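Local coordinates for protein glycosyl hydrolase family 26 (Bacteroides ovatus, PDB 4ZXO) that hydrolyses, as a family 26 beta-mannanase, the main chain of mannans and probably serves galactomannan breakdown by its gut bacterium, at residues A[63-68]-A[140-145]; A[100-105]-A[133-138]; A[154-159]-A[200-205]. One frame throughout, in Å; residues are numbered along the deposited sequence. Where two conformers were deposited one is given.

Contact 1 of 3, residues A[63-68]-A[140-145]; sequences FDLGEI and DRVADF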
loop_
_atom_site.group_PDB
_atom_site.type_symbol
_atom_site.label_atom_id
_atom_site.label_comp_id
_atom_site.label_asym_id
_atom_site.label_seq_id
_atom_site.Cartn_x
_atom_site.Cartn_y
_atom_site.Cartn_z
ATOM N N PHE A 63 0.022 4.775 5.021
ATOM C CA PHE A 63 -0.855 5.861 5.422
ATOM C C PHE A 63 -1.602 6.301 4.178
ATOM O O PHE A 63 -1.251 5.889 3.077
ATOM C CB PHE A 63 -0.075 7.049 6.045
ATOM C CG PHE A 63 0.880 6.647 7.157
ATOM C CD1 PHE A 63 0.438 6.544 8.489
ATOM C CD2 PHE A 63 2.198 6.345 6.855
ATOM C CE1 PHE A 63 1.307 6.154 9.474
ATOM C CE2 PHE A 63 3.115 5.965 7.841
ATOM C CZ PHE A 63 2.662 5.857 9.164
ATOM N N ASP A 64 -2.607 7.157 4.340
ATOM C CA ASP A 64 -3.427 7.562 3.179
ATOM C C ASP A 64 -3.371 9.048 2.974
ATOM O O ASP A 64 -3.359 9.823 3.933
ATOM C CB ASP A 64 -4.865 7.097 3.374
ATOM C CG ASP A 64 -5.607 6.936 2.035
ATOM O OD1 ASP A 64 -5.577 5.805 1.500
ATOM O OD2 ASP A 64 -6.117 7.937 1.466
ATOM N N LEU A 65 -3.290 9.440 1.700
ATOM C CA LEU A 65 -3.257 10.866 1.345
ATOM C C LEU A 65 -4.633 11.432 0.942
ATOM O O LEU A 65 -4.731 12.593 0.580
ATOM C CB LEU A 65 -2.252 11.119 0.235
ATOM C CG LEU A 65 -0.831 10.755 0.590
ATOM C CD1 LEU A 65 0.122 11.100 -0.572
ATOM C CD2 LEU A 65 -0.373 11.400 1.939
ATOM N N GLY A 66 -5.691 10.634 1.061
ATOM C CA GLY A 66 -7.011 11.110 0.691
ATOM C C GLY A 66 -7.333 12.417 1.381
ATOM O O GLY A 66 -7.150 12.555 2.609
ATOM N N GLU A 67 -7.812 13.365 0.567
ATOM C CA GLU A 67 -8.188 14.770 0.909
ATOM C C GLU A 67 -7.008 15.718 0.924
ATOM O O GLU A 67 -7.207 16.915 1.074
ATOM C CB GLU A 67 -8.995 14.878 2.222
ATOM C CG GLU A 67 -10.290 14.070 2.140
ATOM C CD GLU A 67 -11.234 14.349 3.281
ATOM O OE1 GLU A 67 -11.061 15.338 4.037
ATOM O OE2 GLU A 67 -12.205 13.606 3.418
ATOM N N ILE A 68 -5.780 15.261 0.666
ATOM C CA ILE A 68 -4.703 16.239 0.471
ATOM C C ILE A 68 -5.049 17.155 -0.675
ATOM O O ILE A 68 -4.689 18.363 -0.650
ATOM C CB ILE A 68 -3.318 15.559 0.273
ATOM C CG1 ILE A 68 -2.179 16.592 0.589
ATOM C CG2 ILE A 68 -3.202 14.942 -1.151
ATOM C CD1 ILE A 68 -0.891 15.952 0.948
ATOM N N ASP A 140 -0.550 17.291 -8.247
ATOM C CA ASP A 140 0.556 18.143 -7.862
ATOM C C ASP A 140 0.566 18.328 -6.351
ATOM O O ASP A 140 1.628 18.468 -5.745
ATOM C CB ASP A 140 0.467 19.520 -8.567
ATOM C CG ASP A 140 0.861 19.450 -10.015
ATOM O OD1 ASP A 140 1.311 18.370 -10.501
ATOM O OD2 ASP A 140 0.843 20.514 -10.669
ATOM N N ARG A 141 -0.605 18.295 -5.728
ATOM C CA ARG A 141 -0.689 18.423 -4.261
ATOM C C ARG A 141 -0.106 17.186 -3.605
ATOM O O ARG A 141 0.637 17.277 -2.606
ATOM C CB ARG A 141 -2.165 18.664 -3.799
ATOM C CG ARG A 141 -2.642 20.128 -4.151
ATOM C CD ARG A 141 -4.148 20.469 -3.922
ATOM N NE ARG A 141 -4.251 21.889 -3.565
ATOM C CZ ARG A 141 -5.379 22.591 -3.486
ATOM N NH1 ARG A 141 -5.306 23.865 -3.102
ATOM N NH2 ARG A 141 -6.578 22.034 -3.761
ATOM N N VAL A 142 -0.406 16.014 -4.160
ATOM C CA VAL A 142 0.306 14.795 -3.738
ATOM C C VAL A 142 1.818 14.922 -3.972
ATOM O O VAL A 142 2.636 14.598 -3.095
ATOM C CB VAL A 142 -0.228 13.562 -4.516
ATOM C CG1 VAL A 142 0.702 12.338 -4.286
ATOM C CG2 VAL A 142 -1.667 13.258 -4.074
ATOM N N ALA A 143 2.213 15.403 -5.156
ATOM C CA ALA A 143 3.653 15.547 -5.447
ATOM C C ALA A 143 4.365 16.427 -4.399
ATOM O O ALA A 143 5.442 16.059 -3.860
ATOM C CB ALA A 143 3.845 16.112 -6.858
ATOM N N ASP A 144 3.749 17.565 -4.074
ATOM C CA ASP A 144 4.356 18.456 -3.084
ATOM C C ASP A 144 4.487 17.797 -1.693
ATOM O O ASP A 144 5.513 17.994 -1.003
ATOM C CB ASP A 144 3.534 19.722 -2.938
ATOM C CG ASP A 144 3.664 20.654 -4.118
ATOM O OD1 ASP A 144 4.639 20.523 -4.894
ATOM O OD2 ASP A 144 2.779 21.518 -4.253
ATOM N N PHE A 145 3.495 16.980 -1.301
ATOM C CA PHE A 145 3.632 16.255 -0.049
ATOM C C PHE A 145 4.798 15.264 -0.123
ATOM O O PHE A 145 5.612 15.178 0.790
ATOM C CB PHE A 145 2.354 15.530 0.312
ATOM C CG PHE A 145 2.462 14.834 1.625
ATOM C CD1 PHE A 145 2.343 15.535 2.795
ATOM C CD2 PHE A 145 2.698 13.480 1.698
ATOM C CE1 PHE A 145 2.455 14.880 4.032
ATOM C CE2 PHE A 145 2.805 12.815 2.932
ATOM C CZ PHE A 145 2.691 13.532 4.086
#
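Ile68 and Phe145 meet where the loop that follows strand 60-64 comes down on helix 132-147, and the isoleucine can be followed outward from its CB. Ile68 CG2 lies 3.7 Å from Val142 CG2, while CG1 continues to Phe145. CG1 stands anti to the backbone N (chi1 -160°), and together with the extended chi2 this brings CD1 to the root of the phenylalanine: Ile68 CD1 sits 3.3 Å from Phe145 CB and 3.6 Å from Phe145 CG, the side chains crossing at about a right angle. Leu65 meets the CD2-CE2 side of the Phe145 ring, Leu65 CD2 resting 3.6 Å from Phe145 CE2, and its other methyl, CD1, reaches Val142 CG1 at 4.0 Å. The type II turn from Leu65 to Ile68 brings both side chains to the helix, and an Asx turn leads into it, Asp64 OD2 accepting from Gly66 N at 2.8 Å. Arg141 passes its CD by the carbonyl oxygen of Ile68; its NH2 bonds to the backbone O of Glu69 and forms a salt bridge with Glu137. Apolar packing of a loop at the C-terminal end of a barrel strand against an outer helix is characteristic of the (beta/alpha)8 TIM barrel.

Contact 2 of 3, residues A[100-105]-A[133-138]; sequences LSWHVR and VKMLEW
Met135 and Trp138 bring helix segment 133-138 against Trp102, Val104 and Arg105 of the strand-end segment 100-105. Ahead of both, Lys134 prepares the contact from within the helix: its CG lies above one face of the Trp138 ring, toward the rim, and its NZ goes to the carbonyl of Pro107. Met135 then touches with its last atom. Its chain bends at chi2 and chi3, which brings Met135 CE to 3.7 Å from Trp102 CH2, the indole and the thioether arriving from opposite directions. Glu137 contributes from the same helix, its OE2 lying at the edge of the Trp138 ring and also pairing with Arg141. Trp138 supplies most of what the helix offers. Val104 CG2 approaches its benzo ring, 3.6 Å from Trp138 CE3. The carbonyl oxygen of Arg105 comes to the ring edge, near its plane, 3.3 Å from Trp138 CZ3. Farther round, Arg105 CB lies 3.9 Å from Trp138 CH2. The backbone takes part as well, since Trp138 O stands 4.0 Å from Trp102 CZ2. On the strand side, Val104 CB lies above one face of the Trp102 indole, toward the rim; Trp102 NE1 is hydrogen-bonded to Glu69 OE1, while Glu69 OE2 accepts from Arg105 N. Two tryptophans, a methionine, a valine and the Arg105 backbone thus join the segment leaving barrel strand 97-101 to the next long helix, the beta-then-alpha succession of a TIM-barrel glycoside hydrolase of family 26.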
loop_
_atom_site.group_PDB
_atom_site.type_symbol
_atom_site.label_atom_id
_atom_site.label_comp_id
_atom_site.label_asym_id
_atom_site.label_seq_id
_atom_site.Cartn_x
_atom_site.Cartn_y
_atom_site.Cartn_z
ATOM N N LEU A 100 2.076 4.611 0.614
ATOM C CA LEU A 100 0.963 5.576 0.723
ATOM C C LEU A 100 -0.125 5.215 -0.273
ATOM O O LEU A 100 0.194 5.020 -1.474
ATOM C CB LEU A 100 1.445 7.005 0.423
ATOM C CG LEU A 100 2.467 7.473 1.458
ATOM C CD1 LEU A 100 3.077 8.794 0.960
ATOM C CD2 LEU A 100 1.830 7.718 2.828
ATOM N N SER A 101 -1.354 5.106 0.198
ATOM C CA SER A 101 -2.482 4.980 -0.701
ATOM C C SER A 101 -3.173 6.340 -0.844
ATOM O O SER A 101 -2.784 7.309 -0.183
ATOM C CB SER A 101 -3.461 3.913 -0.194
ATOM O OG SER A 101 -3.690 4.089 1.186
ATOM N N TRP A 102 -4.175 6.423 -1.711
ATOM C CA TRP A 102 -4.797 7.721 -1.997
ATOM C C TRP A 102 -6.272 7.528 -2.255
ATOM O O TRP A 102 -6.697 7.352 -3.430
ATOM C CB TRP A 102 -4.127 8.374 -3.250
ATOM C CG TRP A 102 -4.498 9.818 -3.455
ATOM C CD1 TRP A 102 -4.999 10.701 -2.521
ATOM C CD2 TRP A 102 -4.364 10.549 -4.672
ATOM N NE1 TRP A 102 -5.206 11.936 -3.114
ATOM C CE2 TRP A 102 -4.831 11.865 -4.428
ATOM C CE3 TRP A 102 -3.935 10.204 -5.953
ATOM C CZ2 TRP A 102 -4.863 12.859 -5.414
ATOM C CZ3 TRP A 102 -3.942 11.202 -6.950
ATOM C CH2 TRP A 102 -4.400 12.538 -6.668
ATOM N N HIS A 103 -7.062 7.572 -1.182
ATOM C CA HIS A 103 -8.510 7.529 -1.377
ATOM C C HIS A 103 -9.001 8.955 -1.748
ATOM O O HIS A 103 -9.573 9.715 -0.912
ATOM C CB HIS A 103 -9.215 7.003 -0.114
ATOM C CG HIS A 103 -9.095 5.528 0.066
ATOM N ND1 HIS A 103 -7.958 4.916 0.563
ATOM C CD2 HIS A 103 -10.009 4.545 -0.102
ATOM C CE1 HIS A 103 -8.182 3.611 0.676
ATOM N NE2 HIS A 103 -9.415 3.361 0.265
ATOM N N VAL A 104 -8.752 9.301 -3.007
ATOM C CA VAL A 104 -8.977 10.654 -3.510
ATOM C C VAL A 104 -10.464 10.920 -3.730
ATOM O O VAL A 104 -11.245 10.023 -4.128
ATOM C CB VAL A 104 -8.170 10.838 -4.825
ATOM C CG1 VAL A 104 -8.473 9.720 -5.862
ATOM C CG2 VAL A 104 -8.270 12.222 -5.464
ATOM N N ARG A 105 -10.841 12.166 -3.449
ATOM C CA ARG A 105 -12.204 12.613 -3.652
ATOM C C ARG A 105 -12.617 12.492 -5.129
ATOM O O ARG A 105 -11.778 12.371 -6.053
ATOM C CB ARG A 105 -12.337 14.087 -3.209
ATOM C CG ARG A 105 -11.990 14.381 -1.765
ATOM C CD ARG A 105 -12.953 13.816 -0.734
ATOM N NE ARG A 105 -14.292 14.433 -0.853
ATOM C CZ ARG A 105 -15.292 14.195 -0.021
ATOM N NH1 ARG A 105 -15.118 13.421 1.018
ATOM N NH2 ARG A 105 -16.477 14.773 -0.213
ATOM N N VAL A 133 -7.686 20.021 -15.621
ATOM C CA VAL A 133 -6.689 20.873 -14.963
ATOM C C VAL A 133 -6.707 20.647 -13.450
ATOM O O VAL A 133 -5.633 20.582 -12.804
ATOM C CB VAL A 133 -6.920 22.380 -15.342
ATOM C CG1 VAL A 133 -5.980 23.321 -14.549
ATOM C CG2 VAL A 133 -6.640 22.528 -16.839
ATOM N N LYS A 134 -7.904 20.533 -12.888
ATOM C CA LYS A 134 -8.056 20.287 -11.450
ATOM C C LYS A 134 -7.418 18.947 -11.083
ATOM O O LYS A 134 -6.756 18.859 -10.073
ATOM C CB LYS A 134 -9.501 20.276 -11.059
ATOM C CG LYS A 134 -9.683 20.189 -9.580
ATOM C CD LYS A 134 -11.110 20.412 -9.111
ATOM C CE LYS A 134 -12.042 19.331 -9.613
ATOM N NZ LYS A 134 -13.403 19.552 -9.071
ATOM N N MET A 135 -7.652 17.911 -11.888
ATOM C CA MET A 135 -7.055 16.604 -11.575
ATOM C C MET A 135 -5.526 16.734 -11.533
ATOM O O MET A 135 -4.892 16.142 -10.652
ATOM C CB MET A 135 -7.453 15.555 -12.606
ATOM C CG MET A 135 -7.053 14.108 -12.213
ATOM S SD MET A 135 -7.965 13.459 -10.760
ATOM C CE MET A 135 -6.612 13.193 -9.594
ATOM N N LEU A 136 -4.935 17.511 -12.462
ATOM C CA LEU A 136 -3.495 17.646 -12.442
ATOM C C LEU A 136 -3.069 18.470 -11.198
ATOM O O LEU A 136 -2.012 18.184 -10.627
ATOM C CB LEU A 136 -2.959 18.284 -13.736
ATOM C CG LEU A 136 -3.238 17.517 -15.013
ATOM C CD1 LEU A 136 -2.566 18.223 -16.179
ATOM C CD2 LEU A 136 -2.714 16.121 -14.928
ATOM N N GLU A 137 -3.856 19.468 -10.792
ATOM C CA GLU A 137 -3.561 20.247 -9.577
ATOM C C GLU A 137 -3.597 19.308 -8.348
ATOM O O GLU A 137 -2.748 19.410 -7.469
ATOM C CB GLU A 137 -4.571 21.389 -9.459
ATOM C CG GLU A 137 -4.443 22.248 -8.210
ATOM C CD GLU A 137 -5.741 22.237 -7.426
ATOM O OE1 GLU A 137 -6.832 22.729 -7.912
ATOM O OE2 GLU A 137 -5.666 21.694 -6.313
ATOM N N TRP A 138 -4.571 18.389 -8.336
ATOM C CA TRP A 138 -4.698 17.421 -7.236
ATOM C C TRP A 138 -3.471 16.517 -7.170
ATOM O O TRP A 138 -2.931 16.299 -6.108
ATOM C CB TRP A 138 -5.972 16.582 -7.399
ATOM C CG TRP A 138 -7.228 17.380 -7.037
ATOM C CD1 TRP A 138 -7.343 18.729 -6.792
ATOM C CD2 TRP A 138 -8.500 16.816 -6.842
ATOM N NE1 TRP A 138 -8.646 19.025 -6.448
ATOM C CE2 TRP A 138 -9.372 17.858 -6.446
ATOM C CE3 TRP A 138 -8.973 15.492 -6.906
ATOM C CZ2 TRP A 138 -10.720 17.637 -6.144
ATOM C CZ3 TRP A 138 -10.340 15.246 -6.627
ATOM C CH2 TRP A 138 -11.198 16.320 -6.225
#

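Contact 3 of 3, residues A[154-159]-A[200-205]; sequences GVLIPV and VNNVLL
Leu156 and Asn202 cross at about a right angle just where two neighbouring parallel strands of the TIM barrel, 159-162 and 203-207, begin. Leu156 CB comes to 3.9 Å from Asn202 CB, and the two leucine methyls reach past it to the amide, CD1 beside OD1 and CD2 beside ND2, so that the carboxamide lies along the leucine branch. Asn202 holds CG between its own backbone N and carbonyl carbon (chi1 57°), a placement that helps bring the amide round to segment 154-159. There Asn202 ND2 gives a hydrogen bond to Ile157 O, 2.9 Å long; the donor stands above the plane of that carbonyl, and the oxygen is tilted slightly from the amide plane. The same nitrogen also serves Leu146 O, at the end of helix 132-147, and so ties helix and loop together. With an alanine in place of Asn202, the carbonyls of Ile157 and Leu146 would probably lose their shared donor, and a gap would be likely to open beside Leu156. Ile157 and Pro158 point away from segment 200-205 and pack on helix 81-93, the proline also on helix 10-19, which leaves the backbone to make the remaining bonds. Val159 and Val203, paired in parallel, put their side chains on one face of the sheet, where Leu146 packs on Val203. The main chain of Val159 meets the other segment twice: Val159 N donates to Asn202 O at 2.9 Å, with Pro158 CA adding a CH...O contact to that oxygen, and Leu204 N donates to Val159 O, nearly straight at 172°.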
loop_
_atom_site.group_PDB
_atom_site.type_symbol
_atom_site.label_atom_id
_atom_site.label_comp_id
_atom_site.label_asym_id
_atom_site.label_seq_id
_atom_site.Cartn_x
_atom_site.Cartn_y
_atom_site.Cartn_z
ATOM N N GLY A 154 18.180 16.104 4.982
ATOM C CA GLY A 154 17.720 16.530 3.680
ATOM C C GLY A 154 17.525 15.433 2.645
ATOM O O GLY A 154 17.282 15.734 1.481
ATOM N N VAL A 155 17.651 14.164 3.036
ATOM C CA VAL A 155 17.534 13.048 2.054
ATOM C C VAL A 155 16.066 12.726 1.807
ATOM O O VAL A 155 15.306 12.606 2.773
ATOM C CB VAL A 155 18.301 11.809 2.560
ATOM C CG1 VAL A 155 18.221 10.647 1.577
ATOM C CG2 VAL A 155 19.777 12.190 2.776
ATOM N N LEU A 156 15.649 12.669 0.542
ATOM C CA LEU A 156 14.246 12.321 0.231
ATOM C C LEU A 156 13.970 10.876 0.674
ATOM O O LEU A 156 14.787 9.963 0.480
ATOM C CB LEU A 156 13.932 12.470 -1.277
ATOM C CG LEU A 156 13.642 13.871 -1.895
ATOM C CD1 LEU A 156 13.387 13.814 -3.421
ATOM C CD2 LEU A 156 12.426 14.553 -1.326
ATOM N N ILE A 157 12.816 10.670 1.282
ATOM C CA ILE A 157 12.463 9.325 1.797
ATOM C C ILE A 157 11.698 8.592 0.724
ATOM O O ILE A 157 10.642 9.085 0.256
ATOM C CB ILE A 157 11.659 9.470 3.068
ATOM C CG1 ILE A 157 12.592 10.058 4.154
ATOM C CG2 ILE A 157 11.051 8.110 3.484
ATOM C CD1 ILE A 157 11.810 10.580 5.345
ATOM N N PRO A 158 12.201 7.400 0.317
ATOM C CA PRO A 158 11.482 6.610 -0.696
ATOM C C PRO A 158 10.119 6.184 -0.152
ATOM O O PRO A 158 9.964 5.894 1.038
ATOM C CB PRO A 158 12.382 5.379 -0.935
ATOM C CG PRO A 158 13.728 5.819 -0.481
ATOM C CD PRO A 158 13.439 6.726 0.730
ATOM N N VAL A 159 9.131 6.165 -1.021
ATOM C CA VAL A 159 7.773 5.705 -0.680
ATOM C C VAL A 159 7.235 4.827 -1.797
ATOM O O VAL A 159 7.511 5.073 -2.966
ATOM C CB VAL A 159 6.815 6.952 -0.486
ATOM C CG1 VAL A 159 5.325 6.590 -0.568
ATOM C CG2 VAL A 159 7.218 7.642 0.810
ATOM N N VAL A 200 9.589 14.305 -8.471
ATOM C CA VAL A 200 9.338 13.370 -7.373
ATOM C C VAL A 200 10.127 12.076 -7.619
ATOM O O VAL A 200 9.579 11.080 -8.045
ATOM C CB VAL A 200 7.837 13.057 -7.223
ATOM C CG1 VAL A 200 7.617 12.200 -6.005
ATOM C CG2 VAL A 200 7.065 14.353 -7.010
ATOM N N ASN A 201 11.387 12.054 -7.257
ATOM C CA ASN A 201 12.265 10.942 -7.582
ATOM C C ASN A 201 12.370 9.919 -6.477
ATOM O O ASN A 201 13.200 9.020 -6.518
ATOM C CB ASN A 201 13.652 11.497 -7.941
ATOM C CG ASN A 201 13.595 12.406 -9.114
ATOM O OD1 ASN A 201 12.714 12.278 -9.982
ATOM N ND2 ASN A 201 14.519 13.349 -9.168
ATOM N N ASN A 202 11.502 10.064 -5.484
ATOM C CA ASN A 202 11.472 9.151 -4.345
ATOM C C ASN A 202 10.218 8.281 -4.329
ATOM O O ASN A 202 9.809 7.822 -3.262
ATOM C CB ASN A 202 11.571 9.946 -3.020
ATOM C CG ASN A 202 10.486 10.997 -2.859
ATOM O OD1 ASN A 202 10.049 11.646 -3.824
ATOM N ND2 ASN A 202 10.040 11.179 -1.620
ATOM N N VAL A 203 9.625 7.990 -5.489
ATOM C CA VAL A 203 8.447 7.157 -5.517
ATOM C C VAL A 203 8.620 5.893 -6.359
ATOM O O VAL A 203 9.152 5.953 -7.469
ATOM C CB VAL A 203 7.258 7.968 -6.034
ATOM C CG1 VAL A 203 5.997 7.140 -6.028
ATOM C CG2 VAL A 203 7.064 9.145 -5.138
ATOM N N LEU A 204 8.153 4.782 -5.807
ATOM C CA LEU A 204 7.926 3.540 -6.547
ATOM C C LEU A 204 6.421 3.405 -6.683
ATOM O O LEU A 204 5.720 3.616 -5.707
ATOM C CB LEU A 204 8.462 2.323 -5.805
ATOM C CG LEU A 204 9.978 2.436 -5.572
ATOM C CD1 LEU A 204 10.467 1.256 -4.778
ATOM C CD2 LEU A 204 10.707 2.525 -6.910
ATOM N N LEU A 205 5.923 3.017 -7.841
ATOM C CA LEU A 205 4.462 2.916 -8.022
ATOM C C LEU A 205 3.974 1.484 -7.931
ATOM O O LEU A 205 4.547 0.594 -8.562
ATOM C CB LEU A 205 4.063 3.513 -9.405
ATOM C CG LEU A 205 4.283 5.016 -9.480
ATOM C CD1 LEU A 205 3.927 5.514 -10.895
ATOM C CD2 LEU A 205 3.489 5.800 -8.396
#

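All three contacts are mainly buried and reach one curled parallel sheet, but they draw on different chemistry. Contacts 1 and 2 share helix 132-147 and adjoining strands 60-64 and 97-101; their centres are about 7 Å apart, contact 2 nested within the chain loop that contact 1 closes. Both join loop to helix by side-chain packing without a hydrogen bond across, aliphatic on phenylalanine in one, tryptophan-rich in the other. They meet directly where Val142 packs on Trp102 and where Asp64 OD1 probably hydrogen-bonds with Ser101 and His103. Contact 3, at the strands' opposite ends, relies on backbone and amide hydrogen bonds, yet touches contact 1 through Ala143 and Val200, and contact 2 through Leu100 and Val159.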